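Local coordinates for Ras-associated and pleckstrin homology domains-containing protein 1 (Homo sapiens, PDB 4GN1), which mediates localized membrane signals, is implicated in regulating lamellipodial dynamics, and targets EVL and VASP to the leading edge of the cell, at residues M58-E63 and N184-Q189; G144-K149 and K194-T199; D200-L205 and Y219-D224. All coordinates share one frame; numbering follows the deposited sequence.

Contact 1: residues M58-E63 and N184-Q189; sequences MERIFE and NVYYGQ. With MLI (malonate ion), chain E.
Arg60 reaches from the Ras-associating domain across to the PH domain and lies over the ring of Tyr186. Its CG stands between its own backbone N and carbonyl carbon (chi1 66°), and from there the chain runs extended to NE, so CD comes over one face of the phenol. CD sits 4.0 Å from the centroid of the Tyr186 ring, a CH-pi contact displaced toward the rim, while the guanidinium stands steeply to that ring, at 79°. Over one face of the guanidinium comes the amide of Asn184; ND2 of Asn184 and NE of Arg60, both donors, are 3.4 Å apart and share no bond.

A malonate ion, probably from the crystallisation liquor, accepts from these donors. Arg60 NH2 gives a nearly straight bond to malonate O7 (3.0 Å, 170°), in the plane of the guanidinium. O8, on the ion's other carboxylate, takes a bond from Tyr186 OH at 2.6 Å, another from Asn184 ND2 at 3.0 Å and a weak one from Arg60 NE; Asn74 and Lys206 also bond the ion. Arg60 has salt bridges to Glu51 and Glu66, which probably offset its charge.

Met58 approaches the same tyrosine: its CG also lies between backbone N and carbonyl carbon, and an extended chi2 carries SD obliquely to the ring, 3.8 Å from Tyr186 CG, a Met-aromatic contact. Glu59 and Tyr187 point to the other side of the sheet, where the Glu59 carboxylate pairs with Arg88. Their backbones form the antiparallel hydrogen-bonded pair, Glu59 N to Tyr187 O and Tyr187 N to Glu59 O, both 2.8 Å. This short antiparallel pairing joins the ubiquitin-like RA fold to the PH domain, consistent with an integrated RA-PH unit.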
loop_
_atom_site.group_PDB
_atom_site.type_symbol
_atom_site.label_atom_id
_atom_site.label_comp_id
_atom_site.label_asym_id
_atom_site.label_seq_id
_atom_site.Cartn_x
_atom_site.Cartn_y
_atom_site.Cartn_z
ATOM N N MET A 58 -1.237 -1.629 -12.170
ATOM C CA MET A 58 -1.119 -1.842 -10.740
ATOM C C MET A 58 -2.149 -0.980 -9.998
ATOM O O MET A 58 -2.852 -0.171 -10.609
ATOM C CB MET A 58 0.323 -1.531 -10.288
ATOM C CG MET A 58 0.722 -0.093 -10.562
ATOM S SD MET A 58 2.401 0.341 -10.093
ATOM C CE MET A 58 3.293 -0.227 -11.536
ATOM N N GLU A 59 -2.248 -1.124 -8.684
ATOM C CA GLU A 59 -3.265 -0.360 -7.980
ATOM C C GLU A 59 -2.908 -0.160 -6.524
ATOM O O GLU A 59 -2.186 -0.973 -5.955
ATOM C CB GLU A 59 -4.611 -1.075 -8.079
ATOM C CG GLU A 59 -4.640 -2.376 -7.302
ATOM C CD GLU A 59 -6.018 -3.007 -7.214
ATOM O OE1 GLU A 59 -6.820 -2.861 -8.187
ATOM O OE2 GLU A 59 -6.266 -3.673 -6.162
ATOM N N ARG A 60 -3.405 0.911 -5.907
ATOM C CA ARG A 60 -3.250 1.044 -4.470
ATOM C C ARG A 60 -4.508 1.555 -3.813
ATOM O O ARG A 60 -5.311 2.280 -4.428
ATOM C CB ARG A 60 -2.047 1.933 -4.106
ATOM C CG ARG A 60 -2.123 3.407 -4.493
ATOM C CD ARG A 60 -0.916 4.210 -3.939
ATOM N NE ARG A 60 -1.153 5.654 -4.000
ATOM C CZ ARG A 60 -1.437 6.419 -2.935
ATOM N NH1 ARG A 60 -1.500 5.903 -1.708
ATOM N NH2 ARG A 60 -1.658 7.720 -3.091
ATOM N N ILE A 61 -4.688 1.154 -2.565
ATOM C CA ILE A 61 -5.713 1.727 -1.727
ATOM C C ILE A 61 -5.125 2.992 -1.117
ATOM O O ILE A 61 -4.098 2.939 -0.457
ATOM C CB ILE A 61 -6.126 0.747 -0.623
ATOM C CG1 ILE A 61 -6.585 -0.571 -1.233
ATOM C CG2 ILE A 61 -7.194 1.355 0.298
ATOM C CD1 ILE A 61 -6.310 -1.777 -0.357
ATOM N N PHE A 62 -5.749 4.135 -1.386
ATOM C CA PHE A 62 -5.340 5.402 -0.785
ATOM C C PHE A 62 -5.430 5.268 0.709
ATOM O O PHE A 62 -6.310 4.557 1.194
ATOM C CB PHE A 62 -6.311 6.511 -1.170
ATOM C CG PHE A 62 -6.195 6.961 -2.582
ATOM C CD1 PHE A 62 -5.073 7.638 -3.016
ATOM C CD2 PHE A 62 -7.213 6.720 -3.478
ATOM C CE1 PHE A 62 -4.965 8.070 -4.318
ATOM C CE2 PHE A 62 -7.117 7.160 -4.786
ATOM C CZ PHE A 62 -5.995 7.842 -5.202
ATOM N N GLU A 63 -4.542 5.946 1.439
ATOM C CA GLU A 63 -4.779 6.121 2.865
ATOM C C GLU A 63 -5.798 7.254 3.050
ATOM O O GLU A 63 -5.839 8.237 2.280
ATOM C CB GLU A 63 -3.487 6.397 3.650
ATOM C CG GLU A 63 -2.294 5.501 3.284
ATOM C CD GLU A 63 -2.529 4.003 3.500
ATOM O OE1 GLU A 63 -1.846 3.218 2.786
ATOM O OE2 GLU A 63 -3.341 3.594 4.385
ATOM N N ASN A 184 5.045 5.693 -3.160
ATOM C CA ASN A 184 3.874 4.968 -2.753
ATOM C C ASN A 184 4.107 3.492 -3.049
ATOM O O ASN A 184 5.026 3.144 -3.790
ATOM C CB ASN A 184 2.658 5.490 -3.517
ATOM C CG ASN A 184 2.299 6.905 -3.134
ATOM O OD1 ASN A 184 2.592 7.354 -2.020
ATOM N ND2 ASN A 184 1.645 7.617 -4.042
ATOM N N VAL A 185 3.290 2.631 -2.464
ATOM C CA VAL A 185 3.414 1.214 -2.671
ATOM C C VAL A 185 2.106 0.753 -3.290
ATOM O O VAL A 185 1.044 1.246 -2.931
ATOM C CB VAL A 185 3.830 0.441 -1.368
ATOM C CG1 VAL A 185 2.846 0.618 -0.215
ATOM C CG2 VAL A 185 3.996 -1.035 -1.656
ATOM N N TYR A 186 2.195 -0.164 -4.242
ATOM C CA TYR A 186 1.035 -0.604 -5.022
ATOM C C TYR A 186 1.051 -2.114 -5.045
ATOM O O TYR A 186 2.084 -2.723 -4.752
ATOM C CB TYR A 186 1.135 -0.085 -6.463
ATOM C CG TYR A 186 1.387 1.412 -6.567
ATOM C CD1 TYR A 186 2.609 1.957 -6.184
ATOM C CD2 TYR A 186 0.395 2.285 -7.047
ATOM C CE1 TYR A 186 2.836 3.307 -6.256
ATOM C CE2 TYR A 186 0.616 3.654 -7.119
ATOM C CZ TYR A 186 1.846 4.155 -6.725
ATOM O OH TYR A 186 2.123 5.513 -6.794
ATOM N N TYR A 187 -0.088 -2.713 -5.389
ATOM C CA TYR A 187 -0.149 -4.115 -5.814
ATOM C C TYR A 187 -0.143 -4.184 -7.323
ATOM O O TYR A 187 -0.873 -3.444 -7.982
ATOM C CB TYR A 187 -1.425 -4.782 -5.336
ATOM C CG TYR A 187 -1.592 -4.848 -3.840
ATOM C CD1 TYR A 187 -0.866 -5.767 -3.070
ATOM C CD2 TYR A 187 -2.501 -4.005 -3.182
ATOM C CE1 TYR A 187 -1.036 -5.839 -1.699
ATOM C CE2 TYR A 187 -2.676 -4.074 -1.800
ATOM C CZ TYR A 187 -1.935 -4.986 -1.070
ATOM O OH TYR A 187 -2.093 -5.052 0.298
ATOM N N GLY A 188 0.674 -5.076 -7.873
ATOM C CA GLY A 188 0.662 -5.358 -9.306
ATOM C C GLY A 188 -0.428 -6.360 -9.621
ATOM O O GLY A 188 -0.723 -7.239 -8.807
ATOM N N GLN A 189 -1.029 -6.215 -10.804
ATOM C CA GLN A 189 -2.130 -7.080 -11.239
ATOM C C GLN A 189 -1.687 -7.974 -12.360
ATOM O O GLN A 189 -1.375 -7.483 -13.459
ATOM C CB GLN A 189 -3.344 -6.254 -11.699
ATOM C CG GLN A 189 -4.004 -5.455 -10.584
ATOM C CD GLN A 189 -4.016 -6.246 -9.282
ATOM O OE1 GLN A 189 -4.524 -7.385 -9.220
ATOM N NE2 GLN A 189 -3.430 -5.661 -8.234
HETATM C C1 MLI E . -0.923 8.887 -8.022
HETATM C C2 MLI E . -1.248 9.548 -6.681
HETATM C C3 MLI E . -0.009 7.675 -7.824
HETATM O O6 MLI E . -0.863 10.714 -6.495
HETATM O O7 MLI E . -1.881 8.929 -5.785
HETATM O O8 MLI E . 0.313 7.349 -6.671
HETATM O O9 MLI E . 0.398 7.019 -8.816
#

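Contact 2: residues G144-K149 and K194-T199; sequences GKKSWK and KYKAPT
Trp148, where the 148-156 strand of the PH domain begins, lays its indole against the loop that leads from helix 191-194 to strand 202-206. This is packing within the PH fold, between the loop joining strands 135-141 and 148-156 and the connection from helix 191-194 to strand 202-206.

One hydrogen bond crosses the contact. Trp148 NE1 donates to Tyr195 O over 2.9 Å with an angle of 159° at the hydrogen. The acceptor lies close to the indole plane, whereas seen from the carbonyl the donor stands well above its plane, 41° out. Tyr195 is the first residue to leave the helical conformation after helix 191-194, so the indole N-H meets the chain just where the helix has ended.

Apolar contacts add to that bond. Pro198 CD sits over the five-membered ring of Trp148, 3.6 Å from its centroid and close to the normal, a clear CH-pi contact with the two side chains crossing at about a right angle. Ala197 CB touches Trp148 CZ2 at 3.6 Å, and Tyr195 CB meets the same CZ2 carbon. With CG anti to the carbonyl carbon (chi1 -55°), Trp148 turns its ring toward this loop; Trp139, Tyr219 and Cys221 also pack against it.

At the exposed end two lysines meet through their aliphatic parts. Lys196 bends at chi2 and bonds through NZ to Asn193 O. Lys146 stretches out beyond CG across the backbone of 194-195, Lys146 CD lying 4.0 Å from Lys196 CG and Lys146 CE coming to 3.2 Å from Lys194 O.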
loop_
_atom_site.group_PDB
_atom_site.type_symbol
_atom_site.label_atom_id
_atom_site.label_comp_id
_atom_site.label_asym_id
_atom_site.label_seq_id
_atom_site.Cartn_x
_atom_site.Cartn_y
_atom_site.Cartn_z
ATOM N N GLY A 144 14.089 -2.664 -16.865
ATOM C CA GLY A 144 13.587 -2.827 -18.234
ATOM C C GLY A 144 13.549 -4.223 -18.857
ATOM O O GLY A 144 13.313 -4.345 -20.058
ATOM N N LYS A 145 13.774 -5.271 -18.058
ATOM C CA LYS A 145 13.689 -6.655 -18.564
ATOM C C LYS A 145 12.709 -7.552 -17.795
ATOM O O LYS A 145 12.569 -7.416 -16.586
ATOM C CB LYS A 145 15.075 -7.313 -18.608
ATOM C CG LYS A 145 15.948 -6.823 -19.744
ATOM C CD LYS A 145 17.055 -7.809 -20.072
ATOM C CE LYS A 145 18.261 -7.686 -19.152
ATOM N NZ LYS A 145 19.303 -8.654 -19.591
ATOM N N LYS A 146 12.072 -8.483 -18.510
ATOM C CA LYS A 146 11.124 -9.453 -17.939
ATOM C C LYS A 146 11.795 -10.683 -17.301
ATOM O O LYS A 146 11.324 -11.814 -17.450
ATOM C CB LYS A 146 10.101 -9.910 -18.991
ATOM C CG LYS A 146 9.087 -8.865 -19.410
ATOM C CD LYS A 146 8.043 -9.503 -20.302
ATOM C CE LYS A 146 7.123 -8.472 -20.947
ATOM N NZ LYS A 146 6.496 -9.068 -22.173
ATOM N N SER A 147 12.876 -10.443 -16.570
ATOM C CA SER A 147 13.559 -11.478 -15.797
ATOM C C SER A 147 13.699 -11.037 -14.338
ATOM O O SER A 147 13.753 -9.831 -14.058
ATOM C CB SER A 147 14.931 -11.758 -16.410
ATOM O OG SER A 147 15.612 -10.566 -16.774
ATOM N N TRP A 148 13.756 -12.006 -13.420
ATOM C CA TRP A 148 13.807 -11.727 -11.970
ATOM C C TRP A 148 14.941 -12.422 -11.290
ATOM O O TRP A 148 15.485 -13.383 -11.808
ATOM C CB TRP A 148 12.522 -12.168 -11.308
ATOM C CG TRP A 148 11.294 -11.556 -11.925
ATOM C CD1 TRP A 148 10.758 -11.812 -13.190
ATOM C CD2 TRP A 148 10.391 -10.565 -11.312
ATOM N NE1 TRP A 148 9.616 -11.074 -13.393
ATOM C CE2 TRP A 148 9.346 -10.293 -12.307
ATOM C CE3 TRP A 148 10.343 -9.902 -10.080
ATOM C CZ2 TRP A 148 8.314 -9.387 -12.063
ATOM C CZ3 TRP A 148 9.298 -8.991 -9.845
ATOM C CH2 TRP A 148 8.309 -8.748 -10.813
ATOM N N LYS A 149 15.296 -11.941 -10.103
ATOM C CA LYS A 149 16.406 -12.489 -9.319
ATOM C C LYS A 149 16.121 -12.400 -7.821
ATOM O O LYS A 149 15.782 -11.329 -7.306
ATOM C CB LYS A 149 17.704 -11.722 -9.608
ATOM C CG LYS A 149 18.222 -11.843 -11.030
ATOM C CD LYS A 149 19.672 -11.417 -11.109
ATOM C CE LYS A 149 20.147 -11.344 -12.544
ATOM N NZ LYS A 149 21.620 -11.121 -12.555
ATOM N N LYS A 194 2.257 -10.231 -17.448
ATOM C CA LYS A 194 2.787 -8.966 -17.967
ATOM C C LYS A 194 4.303 -8.783 -17.787
ATOM O O LYS A 194 4.952 -8.207 -18.662
ATOM C CB LYS A 194 1.998 -7.749 -17.415
ATOM C CG LYS A 194 2.590 -6.385 -17.777
ATOM C CD LYS A 194 1.587 -5.247 -17.704
ATOM C CE LYS A 194 2.013 -4.088 -18.603
ATOM N NZ LYS A 194 2.342 -4.506 -20.004
ATOM N N TYR A 195 4.867 -9.274 -16.686
ATOM C CA TYR A 195 6.306 -9.142 -16.441
ATOM C C TYR A 195 7.028 -10.464 -16.226
ATOM O O TYR A 195 8.201 -10.494 -15.837
ATOM C CB TYR A 195 6.576 -8.176 -15.274
ATOM C CG TYR A 195 6.268 -6.728 -15.607
ATOM C CD1 TYR A 195 7.018 -6.037 -16.566
ATOM C CD2 TYR A 195 5.214 -6.052 -14.981
ATOM C CE1 TYR A 195 6.735 -4.714 -16.885
ATOM C CE2 TYR A 195 4.916 -4.721 -15.293
ATOM C CZ TYR A 195 5.683 -4.057 -16.241
ATOM O OH TYR A 195 5.409 -2.747 -16.570
ATOM N N LYS A 196 6.326 -11.561 -16.478
ATOM C CA LYS A 196 6.858 -12.931 -16.295
ATOM C C LYS A 196 7.373 -13.165 -14.868
ATOM O O LYS A 196 8.373 -13.843 -14.649
ATOM C CB LYS A 196 7.895 -13.290 -17.381
ATOM C CG LYS A 196 7.377 -13.149 -18.812
ATOM C CD LYS A 196 5.912 -13.571 -18.923
ATOM C CE LYS A 196 5.447 -13.811 -20.355
ATOM N NZ LYS A 196 3.955 -13.819 -20.424
ATOM N N ALA A 197 6.656 -12.570 -13.917
ATOM C CA ALA A 197 6.882 -12.740 -12.488
ATOM C C ALA A 197 6.810 -14.211 -12.088
ATOM O O ALA A 197 5.988 -14.969 -12.629
ATOM C CB ALA A 197 5.856 -11.937 -11.712
ATOM N N PRO A 198 7.673 -14.625 -11.150
ATOM C CA PRO A 198 7.651 -15.995 -10.618
ATOM C C PRO A 198 6.378 -16.352 -9.853
ATOM O O PRO A 198 6.044 -17.526 -9.770
ATOM C CB PRO A 198 8.877 -16.046 -9.694
ATOM C CG PRO A 198 9.202 -14.621 -9.418
ATOM C CD PRO A 198 8.825 -13.866 -10.650
ATOM N N THR A 199 5.689 -15.365 -9.286
ATOM C CA THR A 199 4.316 -15.562 -8.777
ATOM C C THR A 199 3.470 -14.316 -9.004
ATOM O O THR A 199 3.966 -13.295 -9.490
ATOM C CB THR A 199 4.254 -15.852 -7.257
ATOM O OG1 THR A 199 4.058 -14.614 -6.552
ATOM C CG2 THR A 199 5.520 -16.612 -6.741
#

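Contact 3: residues D200-L205 and Y219-D224; sequences DYCLVL and YLCCDD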
loop_
_atom_site.group_PDB
_atom_site.type_symbol
_atom_site.label_atom_id
_atom_site.label_comp_id
_atom_site.label_asym_id
_atom_site.label_seq_id
_atom_site.Cartn_x
_atom_site.Cartn_y
_atom_site.Cartn_z
ATOM N N ASP A 200 2.201 -14.391 -8.607
ATOM C CA ASP A 200 1.329 -13.233 -8.643
ATOM C C ASP A 200 1.386 -12.289 -7.422
ATOM O O ASP A 200 0.749 -11.219 -7.415
ATOM C CB ASP A 200 -0.103 -13.661 -8.918
ATOM C CG ASP A 200 -0.502 -13.434 -10.368
ATOM O OD1 ASP A 200 0.082 -12.525 -11.032
ATOM O OD2 ASP A 200 -1.403 -14.177 -10.835
ATOM N N TYR A 201 2.140 -12.668 -6.399
ATOM C CA TYR A 201 2.203 -11.840 -5.196
ATOM C C TYR A 201 3.265 -10.726 -5.330
ATOM O O TYR A 201 4.393 -10.853 -4.850
ATOM C CB TYR A 201 2.372 -12.717 -3.960
ATOM C CG TYR A 201 1.445 -13.898 -3.994
ATOM C CD1 TYR A 201 0.064 -13.717 -3.886
ATOM C CD2 TYR A 201 1.929 -15.200 -4.160
ATOM C CE1 TYR A 201 -0.812 -14.792 -3.922
ATOM C CE2 TYR A 201 1.063 -16.287 -4.196
ATOM C CZ TYR A 201 -0.313 -16.074 -4.077
ATOM O OH TYR A 201 -1.220 -17.129 -4.108
ATOM N N CYS A 202 2.868 -9.650 -6.010
ATOM C CA CYS A 202 3.767 -8.570 -6.404
ATOM C C CYS A 202 3.423 -7.208 -5.815
ATOM O O CYS A 202 2.264 -6.768 -5.858
ATOM C CB CYS A 202 3.786 -8.430 -7.925
ATOM S SG CYS A 202 4.615 -9.755 -8.815
ATOM N N LEU A 203 4.448 -6.527 -5.308
ATOM C CA LEU A 203 4.326 -5.117 -4.899
ATOM C C LEU A 203 5.237 -4.188 -5.738
ATOM O O LEU A 203 6.276 -4.619 -6.246
ATOM C CB LEU A 203 4.609 -4.960 -3.412
ATOM C CG LEU A 203 6.025 -5.279 -2.917
ATOM C CD1 LEU A 203 6.288 -4.483 -1.641
ATOM C CD2 LEU A 203 6.219 -6.757 -2.656
ATOM N N VAL A 204 4.835 -2.924 -5.880
ATOM C CA VAL A 204 5.516 -1.978 -6.744
ATOM C C VAL A 204 5.693 -0.712 -5.940
ATOM O O VAL A 204 4.765 -0.267 -5.255
ATOM C CB VAL A 204 4.713 -1.643 -8.037
ATOM C CG1 VAL A 204 5.470 -0.666 -8.932
ATOM C CG2 VAL A 204 4.384 -2.887 -8.846
ATOM N N LEU A 205 6.903 -0.156 -6.006
ATOM C CA LEU A 205 7.231 1.127 -5.372
ATOM C C LEU A 205 7.618 2.131 -6.454
ATOM O O LEU A 205 8.458 1.846 -7.308
ATOM C CB LEU A 205 8.352 0.950 -4.361
ATOM C CG LEU A 205 8.153 -0.159 -3.338
ATOM C CD1 LEU A 205 9.492 -0.776 -3.035
ATOM C CD2 LEU A 205 7.557 0.385 -2.062
ATOM N N TYR A 219 10.077 -3.243 -8.855
ATOM C CA TYR A 219 9.132 -4.361 -8.852
ATOM C C TYR A 219 9.593 -5.511 -7.979
ATOM O O TYR A 219 10.692 -6.020 -8.158
ATOM C CB TYR A 219 8.935 -4.883 -10.259
ATOM C CG TYR A 219 8.410 -3.867 -11.230
ATOM C CD1 TYR A 219 7.084 -3.856 -11.565
ATOM C CD2 TYR A 219 9.257 -2.936 -11.834
ATOM C CE1 TYR A 219 6.588 -2.951 -12.476
ATOM C CE2 TYR A 219 8.775 -2.014 -12.748
ATOM C CZ TYR A 219 7.434 -2.027 -13.060
ATOM O OH TYR A 219 6.900 -1.139 -13.948
ATOM N N LEU A 220 8.744 -5.927 -7.048
ATOM C CA LEU A 220 9.088 -6.998 -6.121
ATOM C C LEU A 220 8.055 -8.126 -6.179
ATOM O O LEU A 220 6.853 -7.870 -6.323
ATOM C CB LEU A 220 9.196 -6.459 -4.699
ATOM C CG LEU A 220 10.295 -5.434 -4.465
ATOM C CD1 LEU A 220 10.175 -4.753 -3.101
ATOM C CD2 LEU A 220 11.653 -6.089 -4.633
ATOM N N CYS A 221 8.526 -9.364 -6.074
ATOM C CA CYS A 221 7.653 -10.538 -6.104
ATOM C C CYS A 221 7.880 -11.396 -4.866
ATOM O O CYS A 221 9.024 -11.684 -4.499
ATOM C CB CYS A 221 7.893 -11.370 -7.366
ATOM S SG CYS A 221 6.801 -12.796 -7.518
ATOM N N CYS A 222 6.788 -11.811 -4.235
ATOM C CA CYS A 222 6.877 -12.537 -2.992
ATOM C C CYS A 222 6.527 -13.994 -3.218
ATOM O O CYS A 222 5.842 -14.323 -4.198
ATOM C CB CYS A 222 5.937 -11.923 -1.972
ATOM S SG CYS A 222 6.265 -10.180 -1.666
ATOM N N ASP A 223 6.981 -14.848 -2.297
ATOM C CA ASP A 223 6.748 -16.298 -2.376
ATOM C C ASP A 223 5.271 -16.674 -2.311
ATOM O O ASP A 223 4.849 -17.626 -2.972
ATOM C CB ASP A 223 7.508 -17.059 -1.266
ATOM C CG ASP A 223 8.958 -17.360 -1.637
ATOM O OD1 ASP A 223 9.783 -17.545 -0.704
ATOM O OD2 ASP A 223 9.281 -17.409 -2.850
ATOM N N ASP A 224 4.506 -15.919 -1.516
ATOM C CA ASP A 224 3.132 -16.268 -1.158
ATOM C C ASP A 224 2.381 -15.034 -0.638
ATOM O O ASP A 224 2.958 -13.947 -0.551
ATOM C CB ASP A 224 3.117 -17.434 -0.151
ATOM C CG ASP A 224 3.895 -17.129 1.114
ATOM O OD1 ASP A 224 3.775 -16.010 1.641
ATOM O OD2 ASP A 224 4.625 -18.010 1.600
#
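Leu203 and Leu220 face each other as the antiparallel hydrogen-bonded pair of this hairpin. Leu220 N donates to Leu203 O almost head-on, at 2.9 Å, and Leu203 N returns a bond of the same length to Leu220 O with the donor tilted 27° from the carbonyl plane. Nearer the open end, Cys222 N reaches Tyr201 O at 2.7 Å. Between these bonds lies the non-hydrogen-bonded pair Cys202 and Cys221, where Cys202 CA approaches Leu220 O in a CA-H...O contact.

Leu203 holds CG between its backbone N and carbonyl carbon (chi1 65°), which swings CD2 across to Leu220 CB and to Cys222 SG, 3.6 Å from each. Leu220 CD1 meets Leu205 CD1 on this side too. The opposite face carries Cys202, Cys221, Val204 and Tyr219. Val204 and Tyr219 run side by side, CG2 of the valine 4.0 Å from CD1 of the tyrosine, while Cys202 SG rests against Cys221 CB.

Tyr201, the centre of an inverse gamma turn, lays its ring over the backbone of Asp224: CD2 of Tyr201 is 3.4 Å from Asp224 CA, with Asp224 C above the ring plane, toward the rim. Asp224 is in turn held in place as the N-cap of helix 225-240. Its carboxylate caps a backbone N of that helix, accepts a bond from Thr227 and pairs with Lys106.

Further out, the face with Leu203 and Leu220 is packed by Ile235 of helix 225-240 and by Leu140 and Phe153 of the PH strands 135-141 and 148-156. Strand 202-206 bonds to strand 184-188 on its other edge, strand 218-221 to strand 135-141, and the helix follows directly from the hairpin.

How the contacts relate
Contact 1 is the one that spans both domains, joining RA strand 58-61 to PH strand 184-188; contacts 2 and 3 lie wholly within the PH domain. Strand 184-188 is also the neighbour of strand 202-206, so contacts 1 and 3 follow one another across the strands, their centres about 11 Å apart and linked by backbone bonds from Tyr186 and Gly188. Contact 2 lies about 10 Å from contact 3 and about 18 Å from contact 1, centre to centre. Along the chain, contacts 1 and 2 interleave, and both close before contact 3 opens. Thus residues 184-205 link the domain junction to the PH hairpin, consistent with RA and PH forming one structural unit.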